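Local coordinates for protein transcriptional regulator (Bacillus subtilis, PDB 1VI0) that represses genes of fatty acid transport and beta-oxidation as a DNA-binding homodimer, and is released from DNA by long-chain fatty acyl-CoA, at residues A[89-92]-A[93-96]; A[165-168]-A[169-173]; A[51-54]-A[55-59]; A[8-11]-A[12-16]; A[185-188]-A[189-193]. All coordinates share one frame; numbering follows the deposited sequence.

Contact 1. Residues A[89-92]-A[93-96]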
# COMPACT_ATOMS: atom_id res chain seq x y z
N ILE A 89 11.26 12.21 -2.81
CA ILE A 89 11.66 10.82 -2.54
C ILE A 89 12.70 10.74 -1.41
O ILE A 89 12.61 9.96 -0.48
CB ILE A 89 12.09 10.09 -3.79
CG1 ILE A 89 10.96 10.16 -4.88
CG2 ILE A 89 12.51 8.67 -3.54
CD1 ILE A 89 11.42 9.74 -6.23
N SER A 90 13.76 11.54 -1.59
CA SER A 90 14.84 11.46 -0.58
C SER A 90 14.37 11.92 0.78
O SER A 90 14.70 11.26 1.78
CB SER A 90 16.04 12.24 -1.11
OG SER A 90 15.82 13.61 -1.10
N LYS A 91 13.48 12.93 0.86
CA LYS A 91 12.99 13.39 2.13
C LYS A 91 12.02 12.37 2.76
O LYS A 91 12.14 12.15 3.98
CB LYS A 91 12.47 14.81 2.10
CG LYS A 91 13.56 15.80 1.65
CD LYS A 91 14.37 16.23 2.87
CE LYS A 91 15.87 16.15 2.61
NZ LYS A 91 16.35 14.73 2.59
N HIS A 92 11.23 11.74 1.94
CA HIS A 92 10.29 10.70 2.45
C HIS A 92 11.10 9.54 3.06
O HIS A 92 10.93 9.11 4.20
CB HIS A 92 9.36 10.28 1.35
CG HIS A 92 8.27 9.30 1.64
ND1 HIS A 92 7.00 9.37 1.08
CD2 HIS A 92 8.28 8.18 2.38
CE1 HIS A 92 6.31 8.29 1.47
NE2 HIS A 92 7.07 7.55 2.30
N PHE A 93 12.07 9.03 2.29
CA PHE A 93 12.91 7.90 2.73
C PHE A 93 13.70 8.27 3.98
O PHE A 93 13.68 7.48 4.94
CB PHE A 93 13.87 7.55 1.55
CG PHE A 93 13.20 6.81 0.42
CD1 PHE A 93 11.85 6.44 0.42
CD2 PHE A 93 14.00 6.27 -0.60
CE1 PHE A 93 11.35 5.69 -0.61
CE2 PHE A 93 13.48 5.51 -1.62
CZ PHE A 93 12.11 5.20 -1.62
N SER A 94 14.28 9.47 4.01
CA SER A 94 15.08 9.92 5.13
C SER A 94 14.30 10.01 6.44
O SER A 94 14.79 9.65 7.52
CB SER A 94 15.78 11.27 4.86
OG SER A 94 16.76 11.06 3.84
N LEU A 95 13.14 10.59 6.42
CA LEU A 95 12.26 10.69 7.60
C LEU A 95 12.02 9.32 8.22
O LEU A 95 12.34 9.12 9.41
CB LEU A 95 10.95 11.29 7.10
CG LEU A 95 9.93 11.86 8.10
CD1 LEU A 95 8.61 11.14 8.02
CD2 LEU A 95 10.45 11.97 9.51
N LEU A 96 11.60 8.36 7.40
CA LEU A 96 11.29 7.03 7.86
C LEU A 96 12.53 6.25 8.24
O LEU A 96 12.53 5.53 9.25
CB LEU A 96 10.39 6.30 6.86
CG LEU A 96 9.04 7.03 6.60
CD1 LEU A 96 8.13 6.12 5.77
CD2 LEU A 96 8.36 7.32 7.93

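Contact 2. Residues A[165-168]-A[169-173]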
# COMPACT_ATOMS: atom_id res chain seq x y z
N THR A 165 8.23 0.86 -1.87
CA THR A 165 9.69 0.75 -1.58
C THR A 165 9.93 0.78 -0.09
O THR A 165 10.68 -0.07 0.49
CB THR A 165 10.50 1.80 -2.37
OG1 THR A 165 10.26 1.64 -3.77
CG2 THR A 165 11.99 1.46 -2.12
N VAL A 166 9.21 1.63 0.66
CA VAL A 166 9.32 1.71 2.11
C VAL A 166 8.77 0.42 2.71
O VAL A 166 9.38 -0.19 3.59
CB VAL A 166 8.61 2.96 2.65
CG1 VAL A 166 8.83 2.97 4.18
CG2 VAL A 166 9.24 4.24 2.09
N THR A 167 7.61 -0.03 2.30
CA THR A 167 7.03 -1.29 2.86
C THR A 167 7.95 -2.47 2.68
O THR A 167 8.20 -3.24 3.64
CB THR A 167 5.67 -1.50 2.17
OG1 THR A 167 4.76 -0.53 2.68
CG2 THR A 167 5.13 -2.90 2.51
N THR A 168 8.60 -2.62 1.56
CA THR A 168 9.52 -3.73 1.29
C THR A 168 10.68 -3.64 2.27
O THR A 168 11.00 -4.65 2.94
CB THR A 168 9.90 -3.74 -0.18
OG1 THR A 168 8.73 -4.08 -0.98
CG2 THR A 168 10.98 -4.79 -0.44
N TRP A 169 11.23 -2.46 2.47
CA TRP A 169 12.31 -2.26 3.48
C TRP A 169 11.84 -2.52 4.89
O TRP A 169 12.48 -3.27 5.67
CB TRP A 169 12.76 -0.84 3.27
CG TRP A 169 13.61 -0.26 4.32
CD1 TRP A 169 14.96 -0.43 4.47
CD2 TRP A 169 13.22 0.67 5.32
NE1 TRP A 169 15.43 0.31 5.49
CE2 TRP A 169 14.36 1.03 6.03
CE3 TRP A 169 11.97 1.31 5.62
CZ2 TRP A 169 14.33 1.92 7.09
CZ3 TRP A 169 11.96 2.17 6.66
CH2 TRP A 169 13.12 2.51 7.39
N VAL A 170 10.60 -2.09 5.22
CA VAL A 170 10.07 -2.47 6.58
C VAL A 170 9.91 -3.94 6.72
O VAL A 170 10.27 -4.54 7.79
CB VAL A 170 8.77 -1.71 6.84
CG1 VAL A 170 8.00 -2.40 8.00
CG2 VAL A 170 8.96 -0.26 7.15
N MSE A 171 9.47 -4.65 5.70
CA MSE A 171 9.29 -6.08 5.70
C MSE A 171 10.60 -6.85 5.87
O MSE A 171 10.59 -7.95 6.46
CB MSE A 171 8.54 -6.57 4.45
CG MSE A 171 7.47 -7.60 4.86
SE MSE A 171 5.99 -6.64 5.67
CE MSE A 171 4.90 -6.50 4.09
N ASN A 172 11.71 -6.24 5.49
CA ASN A 172 13.05 -6.78 5.69
C ASN A 172 13.73 -6.23 6.91
O ASN A 172 14.93 -5.92 6.96
CB ASN A 172 13.86 -6.56 4.40
CG ASN A 172 13.37 -7.48 3.32
OD1 ASN A 172 13.77 -8.67 3.29
ND2 ASN A 172 12.51 -7.00 2.43
N ASP A 173 12.94 -5.81 7.91
CA ASP A 173 13.39 -5.30 9.17
C ASP A 173 14.24 -4.07 9.12
O ASP A 173 15.14 -3.80 9.90
CB ASP A 173 14.20 -6.48 9.85
CG ASP A 173 13.19 -7.46 10.48
OD1 ASP A 173 12.88 -8.49 9.85
OD2 ASP A 173 12.74 -7.16 11.60

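Contact 3. Residues A[51-54]-A[55-59]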
# COMPACT_ATOMS: atom_id res chain seq x y z
N ASN A 51 -9.78 9.70 22.49
CA ASN A 51 -9.62 8.28 22.66
C ASN A 51 -8.37 7.81 21.83
O ASN A 51 -7.72 8.69 21.25
CB ASN A 51 -10.83 7.52 22.11
CG ASN A 51 -11.27 8.08 20.77
OD1 ASN A 51 -10.46 8.48 19.91
ND2 ASN A 51 -12.58 8.21 20.61
N LYS A 52 -8.14 6.53 21.85
CA LYS A 52 -7.00 5.89 21.15
C LYS A 52 -7.01 6.27 19.68
O LYS A 52 -6.01 6.71 19.06
CB LYS A 52 -7.17 4.37 21.26
CG LYS A 52 -5.99 3.53 20.93
CD LYS A 52 -6.20 2.06 21.30
CE LYS A 52 -7.02 1.33 20.28
NZ LYS A 52 -6.71 -0.14 20.28
N GLU A 53 -8.15 6.09 19.03
CA GLU A 53 -8.30 6.51 17.64
C GLU A 53 -7.87 7.94 17.42
O GLU A 53 -7.11 8.21 16.46
CB GLU A 53 -9.72 6.20 17.19
CG GLU A 53 -10.04 6.50 15.75
CD GLU A 53 -11.52 6.19 15.44
OE1 GLU A 53 -11.88 5.00 15.41
OE2 GLU A 53 -12.23 7.18 15.21
N ASP A 54 -8.26 8.90 18.25
CA ASP A 54 -7.86 10.29 18.15
C ASP A 54 -6.34 10.48 18.24
O ASP A 54 -5.77 11.29 17.49
CB ASP A 54 -8.56 11.12 19.21
CG ASP A 54 -8.44 12.60 19.01
OD1 ASP A 54 -8.35 13.08 17.85
OD2 ASP A 54 -8.34 13.34 20.01
N ILE A 55 -5.68 9.71 19.08
CA ILE A 55 -4.22 9.73 19.19
C ILE A 55 -3.59 9.22 17.86
O ILE A 55 -2.73 9.96 17.33
CB ILE A 55 -3.69 8.90 20.34
CG1 ILE A 55 -4.19 9.47 21.70
CG2 ILE A 55 -2.17 8.88 20.36
CD1 ILE A 55 -3.94 8.45 22.83
N LEU A 56 -4.09 8.18 17.30
CA LEU A 56 -3.53 7.65 16.02
C LEU A 56 -3.64 8.68 14.91
O LEU A 56 -2.73 9.01 14.13
CB LEU A 56 -4.24 6.40 15.61
CG LEU A 56 -3.66 5.72 14.33
CD1 LEU A 56 -2.30 5.12 14.66
CD2 LEU A 56 -4.65 4.62 13.91
N ILE A 57 -4.87 9.16 14.74
CA ILE A 57 -5.15 10.19 13.73
C ILE A 57 -4.34 11.45 13.95
O ILE A 57 -3.72 11.98 13.00
CB ILE A 57 -6.67 10.50 13.74
CG1 ILE A 57 -7.43 9.25 13.30
CG2 ILE A 57 -6.98 11.72 12.89
CD1 ILE A 57 -8.90 9.29 13.74
N SER A 58 -4.20 11.95 15.17
CA SER A 58 -3.47 13.15 15.51
C SER A 58 -1.95 12.97 15.32
O SER A 58 -1.27 13.86 14.85
CB SER A 58 -3.76 13.60 16.95
OG SER A 58 -5.13 14.02 17.06
N LEU A 59 -1.50 11.76 15.61
CA LEU A 59 -0.03 11.48 15.42
C LEU A 59 0.25 11.58 13.93
O LEU A 59 1.22 12.25 13.51
CB LEU A 59 0.20 10.13 15.99
CG LEU A 59 1.30 9.17 15.67
CD1 LEU A 59 1.14 7.93 16.57
CD2 LEU A 59 1.43 8.75 14.22

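Contact 4. Residues A[8-11]-A[12-16]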
# COMPACT_ATOMS: atom_id res chain seq x y z
N PRO A 8 7.04 18.27 25.02
CA PRO A 8 5.80 18.99 25.38
C PRO A 8 4.70 18.00 25.71
O PRO A 8 4.80 16.87 25.22
CB PRO A 8 5.51 19.84 24.18
CG PRO A 8 6.78 19.89 23.39
CD PRO A 8 7.39 18.51 23.59
N LYS A 9 3.74 18.36 26.54
CA LYS A 9 2.71 17.37 26.96
C LYS A 9 2.03 16.75 25.77
O LYS A 9 2.06 15.52 25.59
CB LYS A 9 1.81 17.97 28.04
CG LYS A 9 2.33 17.67 29.46
CD LYS A 9 2.45 18.91 30.35
CE LYS A 9 3.01 18.52 31.73
NZ LYS A 9 3.41 19.69 32.56
N TYR A 10 1.54 17.54 24.83
CA TYR A 10 0.92 16.98 23.62
C TYR A 10 1.94 16.16 22.84
O TYR A 10 1.75 14.94 22.73
CB TYR A 10 0.27 18.05 22.81
CG TYR A 10 -0.49 17.65 21.57
CD1 TYR A 10 -1.86 17.41 21.60
CD2 TYR A 10 0.15 17.57 20.34
CE1 TYR A 10 -2.54 17.07 20.45
CE2 TYR A 10 -0.53 17.25 19.18
CZ TYR A 10 -1.87 16.99 19.24
OH TYR A 10 -2.60 16.68 18.12
N MSE A 11 3.09 16.73 22.46
CA MSE A 11 4.09 15.95 21.73
C MSE A 11 4.72 14.85 22.50
O MSE A 11 5.08 13.81 21.89
CB MSE A 11 5.11 16.87 21.05
CG MSE A 11 4.42 17.80 20.03
SE MSE A 11 3.86 16.82 18.47
CE MSE A 11 5.39 15.69 18.25
N GLN A 12 4.84 14.90 23.83
CA GLN A 12 5.38 13.79 24.60
C GLN A 12 4.47 12.55 24.43
O GLN A 12 4.92 11.41 24.45
CB GLN A 12 5.39 14.08 26.10
CG GLN A 12 6.56 14.93 26.57
CD GLN A 12 6.40 15.18 28.09
OE1 GLN A 12 6.69 14.25 28.83
NE2 GLN A 12 5.91 16.36 28.41
N ILE A 13 3.16 12.86 24.45
CA ILE A 13 2.19 11.77 24.28
C ILE A 13 2.24 11.22 22.85
O ILE A 13 2.25 10.01 22.66
CB ILE A 13 0.76 12.24 24.61
CG1 ILE A 13 0.65 12.42 26.14
CG2 ILE A 13 -0.27 11.24 24.12
CD1 ILE A 13 -0.46 13.41 26.52
N ILE A 14 2.26 12.14 21.88
CA ILE A 14 2.35 11.64 20.48
C ILE A 14 3.58 10.76 20.28
O ILE A 14 3.55 9.69 19.69
CB ILE A 14 2.38 12.81 19.50
CG1 ILE A 14 1.06 13.57 19.52
CG2 ILE A 14 2.69 12.30 18.09
CD1 ILE A 14 -0.13 12.81 18.99
N ASP A 15 4.72 11.14 20.87
CA ASP A 15 5.96 10.38 20.73
C ASP A 15 5.91 9.06 21.43
O ASP A 15 6.37 8.01 20.94
CB ASP A 15 7.13 11.26 21.20
CG ASP A 15 7.58 12.28 20.20
OD1 ASP A 15 7.01 12.45 19.12
OD2 ASP A 15 8.58 12.99 20.51
N ALA A 16 5.26 9.03 22.62
CA ALA A 16 5.11 7.76 23.32
C ALA A 16 4.16 6.87 22.55
O ALA A 16 4.36 5.67 22.43
CB ALA A 16 4.60 8.01 24.73

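Contact 5. Residues A[185-188]-A[189-193]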
# COMPACT_ATOMS: atom_id res chain seq x y z
N VAL A 185 15.04 5.10 -7.65
CA VAL A 185 13.55 5.10 -7.60
C VAL A 185 13.06 6.28 -8.48
O VAL A 185 12.25 6.05 -9.39
CB VAL A 185 13.08 5.28 -6.17
CG1 VAL A 185 11.53 5.43 -6.23
CG2 VAL A 185 13.34 3.98 -5.37
N LEU A 186 13.67 7.43 -8.25
CA LEU A 186 13.40 8.58 -9.17
C LEU A 186 13.54 8.23 -10.61
O LEU A 186 12.62 8.48 -11.45
CB LEU A 186 14.41 9.71 -8.80
CG LEU A 186 14.37 10.87 -9.79
CD1 LEU A 186 13.07 11.71 -9.63
CD2 LEU A 186 15.56 11.78 -9.52
N GLU A 187 14.68 7.62 -11.08
CA GLU A 187 14.87 7.31 -12.48
C GLU A 187 13.84 6.33 -13.04
O GLU A 187 13.45 6.43 -14.23
CB GLU A 187 16.32 6.86 -12.72
CG GLU A 187 17.32 8.02 -12.52
CD GLU A 187 17.07 9.16 -13.51
OE1 GLU A 187 16.42 8.95 -14.54
OE2 GLU A 187 17.56 10.28 -13.25
N LEU A 188 13.39 5.38 -12.24
CA LEU A 188 12.36 4.44 -12.62
C LEU A 188 11.05 5.22 -12.88
O LEU A 188 10.43 4.91 -13.91
CB LEU A 188 12.07 3.40 -11.51
CG LEU A 188 13.19 2.25 -11.52
CD1 LEU A 188 13.21 1.53 -10.23
CD2 LEU A 188 12.87 1.37 -12.73
N LEU A 189 10.70 6.18 -12.05
CA LEU A 189 9.45 6.97 -12.25
C LEU A 189 9.57 7.88 -13.46
O LEU A 189 8.62 8.01 -14.26
CB LEU A 189 9.16 7.79 -10.98
CG LEU A 189 8.76 6.95 -9.71
CD1 LEU A 189 8.78 7.77 -8.47
CD2 LEU A 189 7.38 6.32 -9.96
N VAL A 190 10.75 8.45 -13.70
CA VAL A 190 11.03 9.38 -14.77
C VAL A 190 11.04 8.72 -16.12
O VAL A 190 10.43 9.27 -17.03
CB VAL A 190 12.31 10.21 -14.47
CG1 VAL A 190 12.76 10.93 -15.73
CG2 VAL A 190 12.08 11.13 -13.30
N SER A 191 11.64 7.54 -16.29
CA SER A 191 11.80 6.90 -17.59
C SER A 191 11.14 5.55 -17.73
O SER A 191 11.16 5.00 -18.86
CB SER A 191 13.31 6.75 -17.94
OG SER A 191 13.93 8.03 -17.91
N GLY A 192 10.62 4.95 -16.69
CA GLY A 192 9.90 3.71 -16.72
C GLY A 192 10.83 2.53 -17.01
O GLY A 192 12.06 2.71 -16.90
N ILE A 193 10.28 1.35 -17.32
CA ILE A 193 11.13 0.16 -17.52
C ILE A 193 11.52 -0.09 -18.96
O ILE A 193 12.37 -0.98 -19.22
CB ILE A 193 10.39 -1.10 -16.98
CG1 ILE A 193 9.21 -1.43 -17.87
CG2 ILE A 193 10.00 -0.92 -15.51
CD1 ILE A 193 8.30 -2.53 -17.36
O HOH W 1 14.01 4.17 -15.74

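Contact 1. Residues A[89-92]-A[93-96]
The phenyl ring of Phe93 carries the CG2 methyl of Ile89 over one face, 4.0 Å from the ring centroid and 17° off its normal, a CH-pi contact between neighbours one turn apart; at the ring's edge, near its plane, sits the backbone carbon of His92. Both belong to helix 81-97, in the ligand-binding part of this TetR-family repressor. The two side chains run side by side and point the same way: Ile89 holds CG2 anti to its N, beside its carbonyl carbon, which puts that methyl on the ring. The imidazole of His92 meets CD1 of Leu96 obliquely, with NE2 3.9 Å from that methyl, while ND1 is hydrogen-bonded to Tyr128 OH. His92 and Leu95 both touch the bound dodecyl-CoA, whereas Phe93 turns to Ile162 and Val166 of helix 151-171, so one helix lines the acyl-CoA pocket and packs against its neighbours. On the more exposed flank, Ser94 folds its hydroxyl back, OG beside its own N (chi1 -67°), and donates to Ser90 O at 2.9 Å. That carbonyl also takes the amide of Ser94, and Ser94 OG and Ser94 N approach Ser90 O from opposite faces of its plane.

Contact 2. Residues A[165-168]-A[169-173]
Thr168 O is gripped twice by one residue: Asn172 ND2 donates to it at 2.8 Å and Asn172 N at 3.1 Å. The amide nitrogen of the side chain arrives from above the carbonyl plane, 44° out of it, whereas the backbone N is tilted far less. What permits the double grip is the first torsion of Asn172, which sets CG beside its own N (chi1 -72°) and folds the carboxamide back over the last turn, alongside Thr168, whose CG2 lies 3.9 Å from Asn172 ND2. With alanine at this position Thr168 O would probably lose its second donor, the side-chain amide, and the Thr168 methyl its neighbour, while the backbone bond would remain.

One turn back, the apolar side of the helix is carried by Val166 and Trp169, which lie side by side. Val166 CG1 is 3.8 Å from Trp169 CE3, and Val166 O sits at the edge of the indole, in its plane. The ring of Tyr176 meets the indole edge-to-face. On another flank, the CE methyl of selenomethionine Met171 comes within 3.9 Å of Thr167 CG2; here Met171 packs on Asn122 of the second subunit, and Thr167 on Arg111 of that subunit.

Beyond Asn172 the chain turns over. Asp173 has positive phi, its N bonds to Val170 O at 3.0 Å, and Gln174 N reaches back to Trp169 O: the Schellman motif that closes helix 151-171.

Contact 3. Residues A[51-54]-A[55-59]
Ser58 and Asp54 meet through different choices at chi1. In Ser58 the hydroxyl lies beside its own N (chi1 -67°), folded back along the helix, while Asp54 throws CG anti to its N (chi1 -168°), which sets the carboxylate beside its own carbonyl carbon, with Asp54 OD1 3.4 Å from Ser58 OG. Asp54 O accepts two bonds from the serine, from Ser58 OG at 2.8 Å and from Ser58 N at 2.9 Å, the donors on opposite faces of the carbonyl plane. The other carboxylate oxygen, OD2, reaches back to accept from Lys50 N.

Glu53 and Ile57 form the second pair, side by side. Glu53 runs out extended, and its aliphatic CG touches Ile57 CD1 at 3.6 Å; the same methyl rests 3.4 Å from Glu53 O. Glu53 OE2 makes a salt bridge with Lys120 of helix 115-141, against which Ile57 also packs.

These are the first two turns of helix 52-75, which follows the predicted helix-turn-helix of the TetR DNA-binding domain. Asn51 is its N-cap: OD1 accepts from Asp54 N at 2.8 Å, with an N-H...O angle of 158°, and so satisfies an amide that has no preceding helical carbonyl to pair with. Asn51 O receives Ile55 N at 3.1 Å. Ile55 turns inward onto Phe49 and onto Ala17 of helix 9-24, and Lys52 makes a cation-pi contact with Tyr26.

Contact 4. Residues A[8-11]-A[12-16]
Tyr10 and Ile14 make up the packed side of the first two turns of helix 9-24, lying alongside one another and pointing the same way. Ile14 CG1 sits 4.0 Å from Tyr10 CE2 and meets the phenol ring obliquely. The ring swings out with CG anti to its own N (chi1 -176°), which carries it along the helix flank to stack on Phe49. Ile13, one residue earlier, is also buried, its CD1 methyl 3.4 Å from Lys9 O.

The outer side is looser. Selenomethionine Met11 is bent at both chi2 and chi3, and its CE methyl crosses toward Asp15, 3.7 Å from Asp15 OD1 and 4.3 Å from Ile14 CG2. Asp15 lies on the exposed surface, where its OD1 makes a long, weak ion pair with Lys63 NZ. Pro8 and Lys9 are exposed as well. Here Gln12 doubles back over the start of the helix, its chain extended beyond CG, and lays its aliphatic part against the backbone of Pro8; its NE2 ends 4.0 Å from Lys9 CG. Shortening Gln12 to alanine is likely to uncover the Pro8 carbonyl and leave Lys9 CG without its neighbour.

The regular helical bonds begin soundly with Ile13 N to Lys9 O at 3.1 Å. Around the turn, Tyr10 lies between helices 42-48 and 52-75, touching Tyr48 and Ser58; Ile13 leans on the first at Tyr48, Ile14 on the second at Leu59, and Ala16 on helix 31-38 at Gln37 and Ala38.

Contact 5. Residues A[185-188]-A[189-193]
Leu186 and Val190 lie side by side one turn apart, pointing the same way, with Leu186 CD1 3.8 Å from Val190 CG2. Each gets there by its own torsion: Leu186 sends CG anti to its N (chi1 172°), while Val190 keeps CG2 beside its N, turned back toward the preceding turn, where it also rests 3.3 Å from Leu186 O. Val185 and Leu189 make a looser pair on another flank, Val185 CG1 to Leu189 CD1 at 4.2 Å. These residues fasten helix 182-191 to its own subunit, Leu186 on Ala86 and Ile89 of helix 81-97, Leu189 on Met157 and Thr161 of helix 151-171. Leu188 turns instead to Met157 of the second subunit.

Glu187 stands on the more exposed side, where its OE2 makes a salt bridge with Lys82. The helix stops just beyond, at Gly192, whose positive phi favours glycine. Its amide still donates to Leu188 O at 2.8 Å, though bent to 136°. A water then bridges the end, donating one hydrogen bond to Glu187 O (2.8 Å) and another to Gly192 O (2.7 Å).

Leu189, Val190 and Ile193 also make backbone hydrogen bonds to the second subunit. Taken together, the chemistry implies a largely greasy helix end at the dimer interface, with terminal backbone groups held by helical bonds, by one water and by the second subunit, and Glu187 tied to Lys82 by charge.

In the fold
In sequence order come contacts 4, 3, 1, 2 and 5, each along one helix or at its end. Contacts 4 and 3, on helices 9-24 and 52-75, have centres 12 Å apart and touch within the DNA-binding domain. The other three share the C-terminal ligand-binding region: contact 1 on helix 81-97 touches both contact 2 (centres 13 Å apart) and contact 5 (17 Å), and it alone meets dodecyl-CoA. Contacts 2 and 5 both reach the second subunit. Contacts 3 and 5, centres 36 Å apart, lie on opposite sides of the chain's centre, setting the DNA-binding end against this part of the dimer interface, with contact 1 between them along the chain.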